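PDB 4V36: lysyl-trna-dependent l-ysyl-phosphatidylgycerol synthase from Bacillus licheniformis, which transfers lysine from lysyl-tRNA to the membrane lipid phosphatidylglycerol, a modification that contributes to bacterial resistance. Local coordinates for residues R60-G65 with K179-G184; V92-I97 with Y310-K315. All blocks are in the same frame, centred on the assembly; numbering follows the deposited sequence.

Contact 1: R60-G65 with K179-G184; sequences RLVVLG and KGFSLG. With LYN (2,6-diamino-hexanoic acid amide), chain C.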
# COMPACT_ATOMS: atom_id res chain seq x y z
N ARG A 60 -3.72 -5.78 21.96
CA ARG A 60 -4.12 -4.71 21.05
C ARG A 60 -4.23 -5.21 19.61
O ARG A 60 -3.33 -5.85 19.09
CB ARG A 60 -3.14 -3.54 21.12
CG ARG A 60 -2.97 -2.98 22.53
CD ARG A 60 -2.04 -1.78 22.56
NE ARG A 60 -1.75 -1.36 23.92
CZ ARG A 60 -1.11 -0.24 24.25
NH1 ARG A 60 -0.70 0.59 23.30
NH2 ARG A 60 -0.89 0.05 25.52
N LEU A 61 -5.36 -4.90 18.97
CA LEU A 61 -5.60 -5.30 17.58
C LEU A 61 -5.42 -4.12 16.63
O LEU A 61 -5.98 -3.04 16.85
CB LEU A 61 -7.01 -5.87 17.43
CG LEU A 61 -7.40 -7.05 18.33
CD1 LEU A 61 -8.88 -7.38 18.15
CD2 LEU A 61 -6.55 -8.27 18.02
N VAL A 62 -4.64 -4.32 15.57
CA VAL A 62 -4.41 -3.28 14.58
C VAL A 62 -5.11 -3.60 13.26
O VAL A 62 -4.73 -4.54 12.57
CB VAL A 62 -2.91 -3.06 14.32
CG1 VAL A 62 -2.70 -1.90 13.36
CG2 VAL A 62 -2.17 -2.82 15.62
N VAL A 63 -6.12 -2.80 12.92
CA VAL A 63 -6.86 -2.98 11.68
C VAL A 63 -6.18 -2.26 10.53
O VAL A 63 -5.74 -1.11 10.68
CB VAL A 63 -8.31 -2.48 11.81
CG1 VAL A 63 -9.06 -2.63 10.50
CG2 VAL A 63 -9.03 -3.22 12.93
N LEU A 64 -6.08 -2.92 9.38
CA LEU A 64 -5.47 -2.31 8.20
C LEU A 64 -6.52 -1.65 7.31
O LEU A 64 -7.24 -2.32 6.57
CB LEU A 64 -4.69 -3.36 7.40
CG LEU A 64 -3.95 -2.83 6.17
CD1 LEU A 64 -2.93 -1.78 6.58
CD2 LEU A 64 -3.28 -3.96 5.41
N GLY A 65 -6.62 -0.33 7.40
CA GLY A 65 -7.52 0.44 6.56
C GLY A 65 -8.98 0.34 6.96
O GLY A 65 -9.32 -0.22 8.01
N LYS A 179 9.42 -6.48 4.87
CA LYS A 179 8.43 -5.90 5.76
C LYS A 179 7.07 -6.47 5.42
O LYS A 179 6.91 -7.11 4.38
CB LYS A 179 8.43 -4.37 5.65
CG LYS A 179 9.73 -3.72 6.10
CD LYS A 179 9.70 -2.22 5.89
CE LYS A 179 10.98 -1.56 6.40
NZ LYS A 179 12.19 -2.12 5.73
N GLY A 180 6.08 -6.25 6.28
CA GLY A 180 4.77 -6.84 6.07
C GLY A 180 3.60 -5.99 6.52
O GLY A 180 3.69 -4.76 6.58
N PHE A 181 2.49 -6.66 6.82
CA PHE A 181 1.24 -6.03 7.25
C PHE A 181 0.70 -5.05 6.21
O PHE A 181 -0.16 -5.40 5.41
CB PHE A 181 1.43 -5.33 8.60
CG PHE A 181 0.15 -4.76 9.16
CD1 PHE A 181 -0.87 -5.60 9.58
CD2 PHE A 181 -0.02 -3.39 9.27
CE1 PHE A 181 -2.04 -5.08 10.09
CE2 PHE A 181 -1.19 -2.87 9.79
CZ PHE A 181 -2.21 -3.72 10.20
N SER A 182 1.22 -3.82 6.23
CA SER A 182 0.74 -2.78 5.33
C SER A 182 1.60 -2.68 4.07
O SER A 182 1.30 -1.91 3.16
CB SER A 182 0.72 -1.42 6.04
OG SER A 182 2.02 -1.06 6.45
N LEU A 183 2.68 -3.46 4.03
CA LEU A 183 3.55 -3.50 2.87
C LEU A 183 3.61 -4.92 2.32
O LEU A 183 3.43 -5.89 3.07
CB LEU A 183 4.95 -3.01 3.21
CG LEU A 183 5.08 -1.56 3.71
CD1 LEU A 183 6.50 -1.25 4.13
CD2 LEU A 183 4.61 -0.58 2.64
N GLY A 184 3.87 -5.05 1.03
CA GLY A 184 3.98 -6.36 0.42
C GLY A 184 5.39 -6.90 0.49
O GLY A 184 6.35 -6.17 0.73
N LYN C . 8.99 -2.91 -2.75
CA LYN C . 8.61 -3.44 -1.46
CB LYN C . 9.67 -3.07 -0.42
CG LYN C . 9.30 -3.54 0.98
CD LYN C . 10.54 -3.84 1.81
CE LYN C . 11.42 -2.61 1.99
NZ LYN C . 12.63 -2.97 2.77
C LYN C . 7.28 -2.88 -1.05
O LYN C . 7.04 -1.70 -1.23
NT LYN C . 6.38 -3.70 -0.50
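The ring of Phe181 points with its far end, CZ, at strand 60-69 and meets Val62 and Leu64 there. The CG1 methyl of Val62 lies 3.7 Å from CZ of Phe181. The carbonyl oxygen of Val62 sits at the ring edge, near the ring plane, with Val62 O 3.6 Å from Phe181 CZ. Leu64 comes to the ring obliquely, and the two side chains run past each other in opposite directions. Leu64 CB is 3.8 Å from Phe181 CZ, and Leu64 CD1 touches Phe181 CE2 and Ser182 CB. The other methyl, Leu64 CD2, rests 3.4 Å from Phe181 O. In Phe181, CG is anti to the backbone N (chi1 -175°), which carries the ring out from the loop to the strand. No hydrogen bond joins the two segments; they are held by buried apolar contact. Residues 180-183 form a type II' beta turn, closed by the bond from Leu183 N to Gly180 O, with Phe181 at its second position. The turn belongs to the loop between helices 159-173 and 188-191, and it packs on the sheet of an acetyltransferase-like (GNAT-type) fold. Asp39 OD2 and Lys40 NZ hydrogen-bond to Phe181 N and Phe181 O. The same loop lines the ligand pocket. Gly184 O accepts a hydrogen bond from the amide nitrogen NT of the lysine amide, 2.8 Å away with an N-H...O angle of 146°. Lys179 NZ lies 3.1 Å from the ligand NZ and also makes a cation-pi contact with Tyr288.

Contact 2: V92-I97 with Y310-K315; sequences VIFYQI and YLAYRK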
# COMPACT_ATOMS: atom_id res chain seq x y z
N VAL A 92 -8.47 -1.61 20.22
CA VAL A 92 -8.50 -1.68 18.77
C VAL A 92 -7.95 -0.42 18.12
O VAL A 92 -8.35 0.70 18.45
CB VAL A 92 -9.93 -1.92 18.25
CG1 VAL A 92 -9.95 -1.95 16.73
CG2 VAL A 92 -10.48 -3.21 18.82
N ILE A 93 -7.02 -0.61 17.19
CA ILE A 93 -6.41 0.50 16.46
C ILE A 93 -6.69 0.36 14.96
O ILE A 93 -6.62 -0.74 14.41
CB ILE A 93 -4.88 0.54 16.69
CG1 ILE A 93 -4.57 0.49 18.19
CG2 ILE A 93 -4.28 1.78 16.05
CD1 ILE A 93 -3.11 0.24 18.50
N PHE A 94 -7.03 1.47 14.32
CA PHE A 94 -7.27 1.47 12.88
C PHE A 94 -6.15 2.22 12.16
O PHE A 94 -5.87 3.38 12.46
CB PHE A 94 -8.62 2.10 12.55
CG PHE A 94 -9.79 1.32 13.10
CD1 PHE A 94 -10.27 1.57 14.37
CD2 PHE A 94 -10.41 0.35 12.33
CE1 PHE A 94 -11.35 0.85 14.87
CE2 PHE A 94 -11.48 -0.37 12.83
CZ PHE A 94 -11.95 -0.12 14.10
N TYR A 95 -5.51 1.55 11.21
CA TYR A 95 -4.35 2.11 10.53
C TYR A 95 -4.62 2.41 9.06
O TYR A 95 -5.09 1.55 8.31
CB TYR A 95 -3.16 1.15 10.66
CG TYR A 95 -1.93 1.60 9.92
CD1 TYR A 95 -1.23 2.73 10.31
CD2 TYR A 95 -1.45 0.87 8.84
CE1 TYR A 95 -0.09 3.14 9.63
CE2 TYR A 95 -0.31 1.27 8.16
CZ TYR A 95 0.36 2.40 8.56
OH TYR A 95 1.49 2.80 7.88
N GLN A 96 -4.31 3.64 8.65
CA GLN A 96 -4.51 4.12 7.28
C GLN A 96 -5.96 4.07 6.83
O GLN A 96 -6.29 3.44 5.82
CB GLN A 96 -3.63 3.34 6.30
CG GLN A 96 -2.15 3.67 6.38
CD GLN A 96 -1.39 3.24 5.15
OE1 GLN A 96 -1.95 3.13 4.06
NE2 GLN A 96 -0.09 2.99 5.31
N ILE A 97 -6.83 4.75 7.57
CA ILE A 97 -8.21 4.95 7.14
C ILE A 97 -8.30 6.28 6.40
O ILE A 97 -7.35 7.06 6.41
CB ILE A 97 -9.20 4.94 8.32
CG1 ILE A 97 -9.03 6.20 9.17
CG2 ILE A 97 -9.02 3.68 9.15
CD1 ILE A 97 -10.05 6.33 10.28
N TYR A 310 -5.21 8.27 7.68
CA TYR A 310 -5.25 8.62 9.09
C TYR A 310 -5.14 7.41 10.02
O TYR A 310 -5.52 6.30 9.66
CB TYR A 310 -6.55 9.37 9.41
CG TYR A 310 -6.71 10.66 8.64
CD1 TYR A 310 -7.28 10.67 7.37
CD2 TYR A 310 -6.29 11.87 9.18
CE1 TYR A 310 -7.43 11.85 6.67
CE2 TYR A 310 -6.43 13.05 8.48
CZ TYR A 310 -7.00 13.04 7.23
OH TYR A 310 -7.15 14.22 6.53
N LEU A 311 -4.61 7.65 11.21
CA LEU A 311 -4.60 6.65 12.27
C LEU A 311 -5.76 6.92 13.22
O LEU A 311 -5.92 8.04 13.71
CB LEU A 311 -3.27 6.67 13.02
CG LEU A 311 -3.13 5.68 14.18
CD1 LEU A 311 -2.98 4.26 13.66
CD2 LEU A 311 -1.96 6.05 15.07
N ALA A 312 -6.56 5.90 13.49
CA ALA A 312 -7.66 6.04 14.43
C ALA A 312 -7.29 5.43 15.78
O ALA A 312 -7.11 4.22 15.89
CB ALA A 312 -8.93 5.41 13.88
N TYR A 313 -7.18 6.28 16.79
CA TYR A 313 -6.78 5.86 18.13
C TYR A 313 -7.74 6.44 19.16
O TYR A 313 -8.55 7.31 18.85
CB TYR A 313 -5.35 6.29 18.42
CG TYR A 313 -5.16 7.79 18.43
CD1 TYR A 313 -5.01 8.50 17.25
CD2 TYR A 313 -5.14 8.50 19.63
CE1 TYR A 313 -4.84 9.88 17.25
CE2 TYR A 313 -4.97 9.87 19.64
CZ TYR A 313 -4.82 10.55 18.45
OH TYR A 313 -4.66 11.92 18.47
N ARG A 314 -7.64 5.97 20.40
CA ARG A 314 -8.54 6.43 21.45
C ARG A 314 -7.86 7.39 22.42
O ARG A 314 -8.36 8.49 22.67
CB ARG A 314 -9.12 5.24 22.22
CG ARG A 314 -9.81 4.22 21.33
CD ARG A 314 -10.80 3.36 22.11
NE ARG A 314 -12.01 4.10 22.48
CZ ARG A 314 -12.23 4.62 23.68
NH1 ARG A 314 -11.34 4.48 24.65
NH2 ARG A 314 -13.36 5.27 23.92
N LYS A 315 -6.72 6.98 22.97
CA LYS A 315 -5.99 7.81 23.93
C LYS A 315 -4.86 8.59 23.26
O LYS A 315 -3.99 8.00 22.61
CB LYS A 315 -5.44 6.95 25.07
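Phe94 and Ala312 face each other as an antiparallel hydrogen-bonded pair. Ala312 N donates to Phe94 O at 2.8 Å, and Phe94 N donates to Ala312 O at 3.2 Å. The second bond is nearly straight, 174° at the hydrogen. Further along, Ile97 and Tyr310 form another such pair. Ile97 N donates to Tyr310 O, and Tyr310 N to Ile97 O at 2.8 Å. Between the pairs the register slips by one residue. Gln96 and Ile97 both face Tyr310, which makes a G1 beta bulge. Gln96 takes the left-handed backbone conformation there, and the strand turns a corner. A CA-H...O contact from Leu311 to Phe94 O adds to the backbone links.

Apolar contacts lie on both faces. On one, Ala312 CB meets Phe94 CB at 3.6 Å and Ile97 CD1 at 3.9 Å. In Ile97, CG1 stands between the backbone N and the carbonyl carbon (chi1 71°), and it packs on Tyr310 CB, the two side chains crossing at about a right angle. On the other face, Leu311 CD1 touches Ile93 CG2 at 3.7 Å. Leu311 CD1 also reaches the edge of the Tyr95 ring, near its plane, 4.1 Å from Tyr95 CD1. Gln96 CG covers part of one face of that ring.

The Tyr310 hydroxyl is hydrogen-bonded to Arg99 NE and to a Tris molecule, probably from the crystallisation liquor. The Phe94 ring meets Tyr110 edge-to-face. Strand 91-97 lies between strands 60-69 and 305-313, and strand 111-122 follows on the far side of 305-313. Helix 319-330 covers Ile93, Tyr95 and Leu311.

How the contacts relate
The centres of contacts 1 and 2 lie about 12 Å apart. Their segments alternate along the chain: 60-65, 92-97, 179-184, then 310-315. Strands 60-69 and 91-97 are parallel neighbours in one mixed sheet, and 305-313 is next in line, so residues far apart in sequence form its consecutive strands. Tyr95 links the two contacts directly, since its ring packs on Ser182, with Tyr95 CE2 3.6 Å from Ser182 CB. Helix 319-330 touches side chains from both contacts. Contact 2 builds the sheet itself; contact 1 packs a pocket loop against it. That loop supplies Lys179 and Gly184 to the lysine amide pocket, which Trp172 and residues 224-227 help to form; the Gln96 side chain of contact 2 is about 11 Å from the ligand.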